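Local coordinates for protein acetate CoA-transferase subunit beta (Escherichia coli DH5[alpha], PDB 5DBN) that transfers coenzyme A from acetyl-CoA to acetoacetate and other short-chain fatty acids through a covalent enzyme-CoA intermediate, activating them for degradation, at residues A95-G100 against I136-H141; A110-P115 against P157-H162. One frame throughout, in Å; residues are numbered along the deposited sequence.

Contact 1 (A95-G100 against I136-H141)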
ATOM      1  N   ALA B  95      15.310  -3.048  15.525  1.00 19.79           N
ATOM      2  CA  ALA B  95      15.199  -3.964  16.652  1.00 19.36           C
ATOM      3  C   ALA B  95      13.809  -3.948  17.266  1.00 17.54           C
ATOM      4  O   ALA B  95      13.213  -2.888  17.438  1.00 17.53           O
ATOM      5  CB  ALA B  95      16.231  -3.617  17.706  1.00 20.90           C
ATOM      6  N   CYS B  96      13.293  -5.131  17.584  1.00 17.34           N
ATOM      7  CA  CYS B  96      12.075  -5.241  18.380  1.00 17.88           C
ATOM      8  C   CYS B  96      12.395  -5.990  19.661  1.00 18.23           C
ATOM      9  O   CYS B  96      13.136  -6.976  19.649  1.00 18.25           O
ATOM     10  CB  CYS B  96      10.950  -5.944  17.613  1.00 16.79           C
ATOM     11  SG  CYS B  96      11.232  -7.693  17.279  1.00 48.86           S
ATOM     12  N   VAL B  97      11.855  -5.493  20.766  1.00 18.35           N
ATOM     13  CA  VAL B  97      11.995  -6.143  22.059  1.00 20.80           C
ATOM     14  C   VAL B  97      10.618  -6.625  22.499  1.00 21.00           C
ATOM     15  O   VAL B  97       9.715  -5.818  22.720  1.00 21.13           O
ATOM     16  CB  VAL B  97      12.591  -5.197  23.119  1.00 21.04           C
ATOM     17  CG1 VAL B  97      12.870  -5.954  24.407  1.00 21.38           C
ATOM     18  CG2 VAL B  97      13.869  -4.542  22.597  1.00 20.92           C
ATOM     19  N   LEU B  98      10.458  -7.941  22.606  1.00 21.82           N
ATOM     20  CA  LEU B  98       9.178  -8.531  22.983  1.00 24.10           C
ATOM     21  C   LEU B  98       9.315  -9.448  24.186  1.00 24.62           C
ATOM     22  O   LEU B  98      10.391  -9.972  24.463  1.00 24.62           O
ATOM     23  CB  LEU B  98       8.586  -9.318  21.812  1.00 25.75           C
ATOM     24  CG  LEU B  98       8.295  -8.539  20.528  1.00 26.99           C
ATOM     25  CD1 LEU B  98       7.721  -9.478  19.485  1.00 27.14           C
ATOM     26  CD2 LEU B  98       7.349  -7.370  20.782  1.00 27.95           C
ATOM     27  N   GLY B  99       8.209  -9.645  24.894  1.00 25.61           N
ATOM     28  CA  GLY B  99       8.165 -10.599  25.982  1.00 27.03           C
ATOM     29  C   GLY B  99       8.112 -12.005  25.424  1.00 28.90           C
ATOM     30  O   GLY B  99       8.088 -12.198  24.206  1.00 26.61           O
ATOM     31  N   GLY B 100       8.092 -12.994  26.309  1.00 30.52           N
ATOM     32  CA  GLY B 100       8.056 -14.375  25.876  1.00 30.61           C
ATOM     33  C   GLY B 100       7.463 -15.317  26.900  1.00 31.23           C
ATOM     34  O   GLY B 100       7.607 -15.121  28.107  1.00 32.48           O
ATOM     35  N   ILE B 136      14.780  -9.292  19.899  1.00 21.13           N
ATOM     36  CA  ILE B 136      15.241  -9.441  21.270  1.00 21.50           C
ATOM     37  C   ILE B 136      14.079  -9.876  22.144  1.00 21.63           C
ATOM     38  O   ILE B 136      13.030  -9.234  22.162  1.00 20.69           O
ATOM     39  CB  ILE B 136      15.842  -8.137  21.822  1.00 22.07           C
ATOM     40  CG1 ILE B 136      16.977  -7.658  20.911  1.00 22.35           C
ATOM     41  CG2 ILE B 136      16.346  -8.349  23.251  1.00 22.59           C
ATOM     42  CD1 ILE B 136      17.552  -6.313  21.287  1.00 22.44           C
ATOM     43  N   ILE B 137      14.269 -10.982  22.853  1.00 23.46           N
ATOM     44  CA  ILE B 137      13.269 -11.479  23.786  1.00 25.63           C
ATOM     45  C   ILE B 137      13.699 -11.165  25.214  1.00 27.66           C
ATOM     46  O   ILE B 137      14.764 -11.587  25.661  1.00 29.39           O
ATOM     47  CB  ILE B 137      13.040 -12.993  23.621  1.00 26.11           C
ATOM     48  CG1 ILE B 137      12.641 -13.317  22.177  1.00 24.36           C
ATOM     49  CG2 ILE B 137      11.971 -13.489  24.593  1.00 27.37           C
ATOM     50  CD1 ILE B 137      11.381 -12.612  21.695  1.00 23.45           C
ATOM     51  N   ALA B 138      12.850 -10.421  25.914  1.00 27.82           N
ATOM     52  CA  ALA B 138      13.087 -10.037  27.301  1.00 29.15           C
ATOM     53  C   ALA B 138      12.133 -10.844  28.164  1.00 31.44           C
ATOM     54  O   ALA B 138      10.917 -10.662  28.102  1.00 32.45           O
ATOM     55  CB  ALA B 138      12.874  -8.550  27.496  1.00 28.36           C
ATOM     56  N   MET B 139      12.691 -11.736  28.974  1.00 32.53           N
ATOM     57  CA  MET B 139      11.883 -12.719  29.675  1.00 34.06           C
ATOM     58  C   MET B 139      12.512 -13.183  30.985  1.00 35.35           C
ATOM     59  O   MET B 139      13.731 -13.240  31.100  1.00 34.59           O
ATOM     60  CB  MET B 139      11.711 -13.912  28.733  1.00 34.26           C
ATOM     61  CG  MET B 139      10.599 -14.866  29.041  1.00 35.49           C
ATOM     62  SD  MET B 139      10.594 -16.205  27.829  1.00 49.56           S
ATOM     63  CE  MET B 139      12.081 -17.099  28.284  1.00 32.63           C
ATOM     64  N   GLU B 140      11.685 -13.529  31.969  1.00 37.13           N
ATOM     65  CA  GLU B 140      12.199 -14.175  33.172  1.00 39.86           C
ATOM     66  C   GLU B 140      12.635 -15.582  32.785  1.00 37.07           C
ATOM     67  O   GLU B 140      12.083 -16.164  31.853  1.00 35.65           O
ATOM     68  CB  GLU B 140      11.158 -14.198  34.293  1.00 45.62           C
ATOM     69  CG  GLU B 140      10.788 -12.815  34.815  1.00 50.66           C
ATOM     70  CD  GLU B 140       9.772 -12.861  35.943  1.00 56.11           C
ATOM     71  OE1 GLU B 140       9.418 -13.975  36.388  1.00 58.56           O
ATOM     72  OE2 GLU B 140       9.332 -11.779  36.391  1.00 57.68           O
ATOM     73  N   HIS B 141      13.625 -16.130  33.478  1.00 36.06           N
ATOM     74  CA  HIS B 141      14.171 -17.421  33.080  1.00 35.52           C
ATOM     75  C   HIS B 141      13.140 -18.539  33.246  1.00 35.55           C
ATOM     76  O   HIS B 141      12.970 -19.371  32.353  1.00 33.73           O
ATOM     77  CB  HIS B 141      15.431 -17.748  33.878  1.00 35.82           C
ATOM     78  CG  HIS B 141      16.359 -18.684  33.168  1.00 35.55           C
ATOM     79  ND1 HIS B 141      17.435 -18.245  32.428  1.00 35.10           N
ATOM     80  CD2 HIS B 141      16.356 -20.034  33.065  1.00 35.55           C
ATOM     81  CE1 HIS B 141      18.065 -19.285  31.913  1.00 34.99           C
ATOM     82  NE2 HIS B 141      17.430 -20.383  32.282  1.00 35.34           N
TER
HETATM   83  O   HOH W   1       8.531 -11.429  28.966  1.00 26.21           O

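Contact 2 (A110-P115 against P157-H162)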
ATOM      1  N   ALA B 110       7.156 -18.488  21.282  1.00 28.91           N
ATOM      2  CA  ALA B 110       5.744 -18.527  21.635  1.00 29.16           C
ATOM      3  C   ALA B 110       5.481 -17.447  22.678  1.00 29.52           C
ATOM      4  O   ALA B 110       6.086 -17.464  23.753  1.00 30.37           O
ATOM      5  CB  ALA B 110       5.357 -19.897  22.163  1.00 29.93           C
ATOM      6  N   ASN B 111       4.605 -16.495  22.363  1.00 28.79           N
ATOM      7  CA  ASN B 111       4.346 -15.388  23.282  1.00 28.83           C
ATOM      8  C   ASN B 111       3.012 -14.689  23.037  1.00 29.77           C
ATOM      9  O   ASN B 111       2.867 -13.504  23.344  1.00 30.07           O
ATOM     10  CB  ASN B 111       5.484 -14.359  23.202  1.00 27.42           C
ATOM     11  CG  ASN B 111       5.390 -13.456  21.978  1.00 25.38           C
ATOM     12  OD1 ASN B 111       4.843 -13.832  20.944  1.00 25.30           O
ATOM     13  ND2 ASN B 111       5.938 -12.255  22.097  1.00 25.66           N
ATOM     14  N   TRP B 112       2.039 -15.420  22.498  1.00 30.91           N
ATOM     15  CA  TRP B 112       0.723 -14.844  22.230  1.00 32.31           C
ATOM     16  C   TRP B 112      -0.430 -15.690  22.759  1.00 34.17           C
ATOM     17  O   TRP B 112      -1.575 -15.241  22.757  1.00 35.19           O
ATOM     18  CB  TRP B 112       0.542 -14.611  20.726  1.00 32.49           C
ATOM     19  CG  TRP B 112       0.346 -15.853  19.908  1.00 33.27           C
ATOM     20  CD1 TRP B 112       1.316 -16.696  19.452  1.00 33.27           C
ATOM     21  CD2 TRP B 112      -0.899 -16.380  19.430  1.00 33.52           C
ATOM     22  NE1 TRP B 112       0.754 -17.716  18.724  1.00 33.65           N
ATOM     23  CE2 TRP B 112      -0.605 -17.545  18.696  1.00 33.46           C
ATOM     24  CE3 TRP B 112      -2.232 -15.980  19.554  1.00 33.75           C
ATOM     25  CZ2 TRP B 112      -1.595 -18.316  18.090  1.00 33.52           C
ATOM     26  CZ3 TRP B 112      -3.213 -16.747  18.950  1.00 34.19           C
ATOM     27  CH2 TRP B 112      -2.889 -17.901  18.228  1.00 33.91           C
ATOM     28  N   VAL B 113      -0.145 -16.905  23.218  1.00 35.35           N
ATOM     29  CA  VAL B 113      -1.205 -17.745  23.763  1.00 38.22           C
ATOM     30  C   VAL B 113      -0.670 -18.859  24.660  1.00 39.80           C
ATOM     31  O   VAL B 113       0.348 -19.488  24.364  1.00 39.69           O
ATOM     32  CB  VAL B 113      -2.061 -18.363  22.627  1.00 37.45           C
ATOM     33  CG1 VAL B 113      -1.196 -19.189  21.683  1.00 37.01           C
ATOM     34  CG2 VAL B 113      -3.202 -19.202  23.197  1.00 39.12           C
ATOM     35  N   VAL B 114      -1.376 -19.073  25.768  1.00 40.88           N
ATOM     36  CA  VAL B 114      -1.106 -20.168  26.688  1.00 41.10           C
ATOM     37  C   VAL B 114      -2.283 -21.140  26.636  1.00 42.75           C
ATOM     38  O   VAL B 114      -3.427 -20.730  26.836  1.00 42.83           O
ATOM     39  CB  VAL B 114      -0.904 -19.673  28.138  1.00 42.13           C
ATOM     40  CG1 VAL B 114      -0.617 -20.841  29.072  1.00 43.16           C
ATOM     41  CG2 VAL B 114       0.220 -18.656  28.203  1.00 40.62           C
ATOM     42  N   PRO B 115      -2.018 -22.427  26.355  1.00 44.86           N
ATOM     43  CA  PRO B 115      -3.130 -23.385  26.355  1.00 48.09           C
ATOM     44  C   PRO B 115      -3.817 -23.480  27.714  1.00 49.91           C
ATOM     45  O   PRO B 115      -3.137 -23.602  28.733  1.00 50.49           O
ATOM     46  CB  PRO B 115      -2.456 -24.712  25.992  1.00 49.04           C
ATOM     47  CG  PRO B 115      -1.196 -24.330  25.297  1.00 46.67           C
ATOM     48  CD  PRO B 115      -0.752 -23.055  25.938  1.00 44.65           C
ATOM     49  N   PRO B 157       1.670 -22.788  21.438  1.00 29.82           N
ATOM     50  CA  PRO B 157       1.578 -22.354  20.038  1.00 29.27           C
ATOM     51  C   PRO B 157       2.607 -21.286  19.675  1.00 28.22           C
ATOM     52  O   PRO B 157       2.747 -20.284  20.380  1.00 28.36           O
ATOM     53  CB  PRO B 157       0.154 -21.798  19.936  1.00 29.90           C
ATOM     54  CG  PRO B 157      -0.599 -22.481  21.022  1.00 31.23           C
ATOM     55  CD  PRO B 157       0.379 -22.658  22.137  1.00 30.82           C
ATOM     56  N   LEU B 158       3.321 -21.507  18.578  1.00 27.78           N
ATOM     57  CA  LEU B 158       4.394 -20.610  18.174  1.00 26.44           C
ATOM     58  C   LEU B 158       3.876 -19.259  17.696  1.00 25.66           C
ATOM     59  O   LEU B 158       2.809 -19.164  17.091  1.00 26.79           O
ATOM     60  CB  LEU B 158       5.229 -21.241  17.060  1.00 26.61           C
ATOM     61  CG  LEU B 158       5.939 -22.559  17.366  1.00 28.17           C
ATOM     62  CD1 LEU B 158       6.754 -23.003  16.163  1.00 28.32           C
ATOM     63  CD2 LEU B 158       6.827 -22.428  18.587  1.00 28.19           C
ATOM     64  N   THR B 159       4.640 -18.217  17.999  1.00 23.58           N
ATOM     65  CA  THR B 159       4.450 -16.911  17.391  1.00 22.29           C
ATOM     66  C   THR B 159       5.141 -16.924  16.032  1.00 22.74           C
ATOM     67  O   THR B 159       4.646 -16.362  15.055  1.00 22.96           O
ATOM     68  CB  THR B 159       5.025 -15.785  18.268  1.00 21.13           C
ATOM     69  OG1 THR B 159       4.389 -15.807  19.550  1.00 22.29           O
ATOM     70  CG2 THR B 159       4.818 -14.426  17.620  1.00 20.43           C
ATOM     71  N   ALA B 160       6.299 -17.575  15.993  1.00 23.45           N
ATOM     72  CA  ALA B 160       7.064 -17.738  14.767  1.00 25.03           C
ATOM     73  C   ALA B 160       8.113 -18.823  14.959  1.00 27.44           C
ATOM     74  O   ALA B 160       8.365 -19.254  16.083  1.00 28.49           O
ATOM     75  CB  ALA B 160       7.719 -16.434  14.368  1.00 23.80           C
ATOM     76  N   GLN B 161       8.717 -19.259  13.859  1.00 29.01           N
ATOM     77  CA  GLN B 161       9.770 -20.263  13.912  1.00 30.58           C
ATOM     78  C   GLN B 161      11.101 -19.664  13.471  1.00 30.48           C
ATOM     79  O   GLN B 161      11.157 -18.891  12.512  1.00 30.16           O
ATOM     80  CB  GLN B 161       9.414 -21.466  13.033  1.00 33.34           C
ATOM     81  CG  GLN B 161       9.201 -21.132  11.567  1.00 35.32           C
ATOM     82  CD  GLN B 161       8.893 -22.359  10.732  1.00 38.40           C
ATOM     83  OE1 GLN B 161       8.670 -23.445  11.265  1.00 40.08           O
ATOM     84  NE2 GLN B 161       8.884 -22.193   9.414  1.00 39.35           N
ATOM     85  N   HIS B 162      12.164 -20.017  14.190  1.00 31.09           N
ATOM     86  CA  HIS B 162      13.526 -19.614  13.842  1.00 31.83           C
ATOM     87  C   HIS B 162      13.689 -18.100  13.703  1.00 30.07           C
ATOM     88  O   HIS B 162      14.347 -17.630  12.774  1.00 30.62           O
ATOM     89  CB  HIS B 162      13.946 -20.290  12.535  1.00 34.17           C
ATOM     90  CG  HIS B 162      13.542 -21.730  12.443  1.00 36.68           C
ATOM     91  ND1 HIS B 162      14.045 -22.701  13.283  1.00 37.36           N
ATOM     92  CD2 HIS B 162      12.692 -22.364  11.602  1.00 37.92           C
ATOM     93  CE1 HIS B 162      13.515 -23.870  12.967  1.00 38.52           C
ATOM     94  NE2 HIS B 162      12.691 -23.693  11.950  1.00 38.83           N
TER

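Contact 1 (A95-G100 against I136-H141)
C96 begins the pairing through its backbone: its carbonyl accepts the N-H of I136, with C96 O 2.9 Å from I136 N. V97 follows with its side chain on the other strand's I136 and A138. Its first torsion, -173°, sets CG1 opposite the backbone nitrogen and CG2 opposite the carbonyl carbon, and the two methyls divide the work: V97 CG1 rests 4.0 Å from A138 CB, while V97 CG2 lies 4.2 Å from I136 CB. V97 and I136 cross obliquely on this face, which helix 3-12 covers through V11 and, at A138, I7. The two segments thus form a central parallel pair, strand 95-98 beside strand 135-138, in the large mixed sheet of the Rossmann-like coenzyme A transferase fold, their short axes 23° apart. L98 makes the next two ladder bonds with its own N-H and carbonyl, to the residues before and after I137: L98 N reaches I136 O, and L98 O takes the N-H of A138. Its side chain lies on the opposite face, where it is about 6 Å from that of E46, the predicted active-site residue. I137 shares this face; both its chi1 and its chi2 are near -60°, which turns CD1 toward the neighbouring strand, 4.3 Å from L98 CB. At G99 the ladder gives way to a weaker contact, the CA-H pointing at A138 O with 3.5 Å between G99 CA and that oxygen. G100 is then joined through water: the water accepts from G100 N at 3.1 Å and donates to A138 O at 2.7 Å, linking the two where their backbones no longer bond directly. Here M139 lays CG and SD alongside the G100 carbonyl, while L167 and I150 pack on the methionine from beyond the pair.

Contact 2 (A110-P115 against P157-H162)
A classic beta bulge, in which T159 and A160 both face L109, brings T159 up against N111 and W112 where the chain leaves strand 109-110. The threonine hydroxyl is modelled as donating a hydrogen bond to N111 OD1, but the separation is implausibly short and the details of the bond are doubtful. The chi1 of T159, -59°, places OG1 beside its own backbone nitrogen and directs it at the asparagine. The indole of W112 approaches the same segment by its nitrogen edge. W112 NE1 donates to L158 O over 3.0 Å, at an N-H...O angle of 151°; the oxygen lies close to the ring plane, whereas the nitrogen stands well above the carbonyl plane, away from a lone-pair direction. T159 OG1 sits near the same ring plane, beside CD1. One face of the indole is covered by V113 CG1, poised over its centre, and the V113 side chain crosses P157 at about a right angle, its CG1 3.4 Å from P157 CG. The proline is thereby packed between neighbours: P157 CB lies 4.3 Å from W112 CZ2, and P157 CD is 3.9 Å from P115 CG. M126 of helix 125-131, V119 and an apolar side chain of a neighbouring subunit also pack on the tryptophan. An alanine in place of W112 would remove the indole and would probably leave L158 O without its donor and V113 CG1 without the surface it covers. N111 and W112, in the loop just after strand 109-110 of the small mixed sheet, thus meet the bulged segment through their side chains, while the backbones of T159 and A160 both bond to L109, the pairing that defines a classic bulge.

The two contacts illustrate how chemistry follows place in a fold. Contact 1 is buried, its centre about 3 Å from that of the chain, and joins two neighbouring strands of the main sheet by regular backbone bonds and aliphatic packing. Contact 2 is only partly buried, its centre about 14 Å from that of the chain; it joins loops and relies on polar side-chain bonds, prolines and an indole that also meets a neighbouring subunit. They are not separate: N111 ND2 probably bonds to G99 O at 3.0 Å, and N111 CB packs on G100 CA, tying the loop at 110-115 to G99 and G100. The segments alternate along the chain.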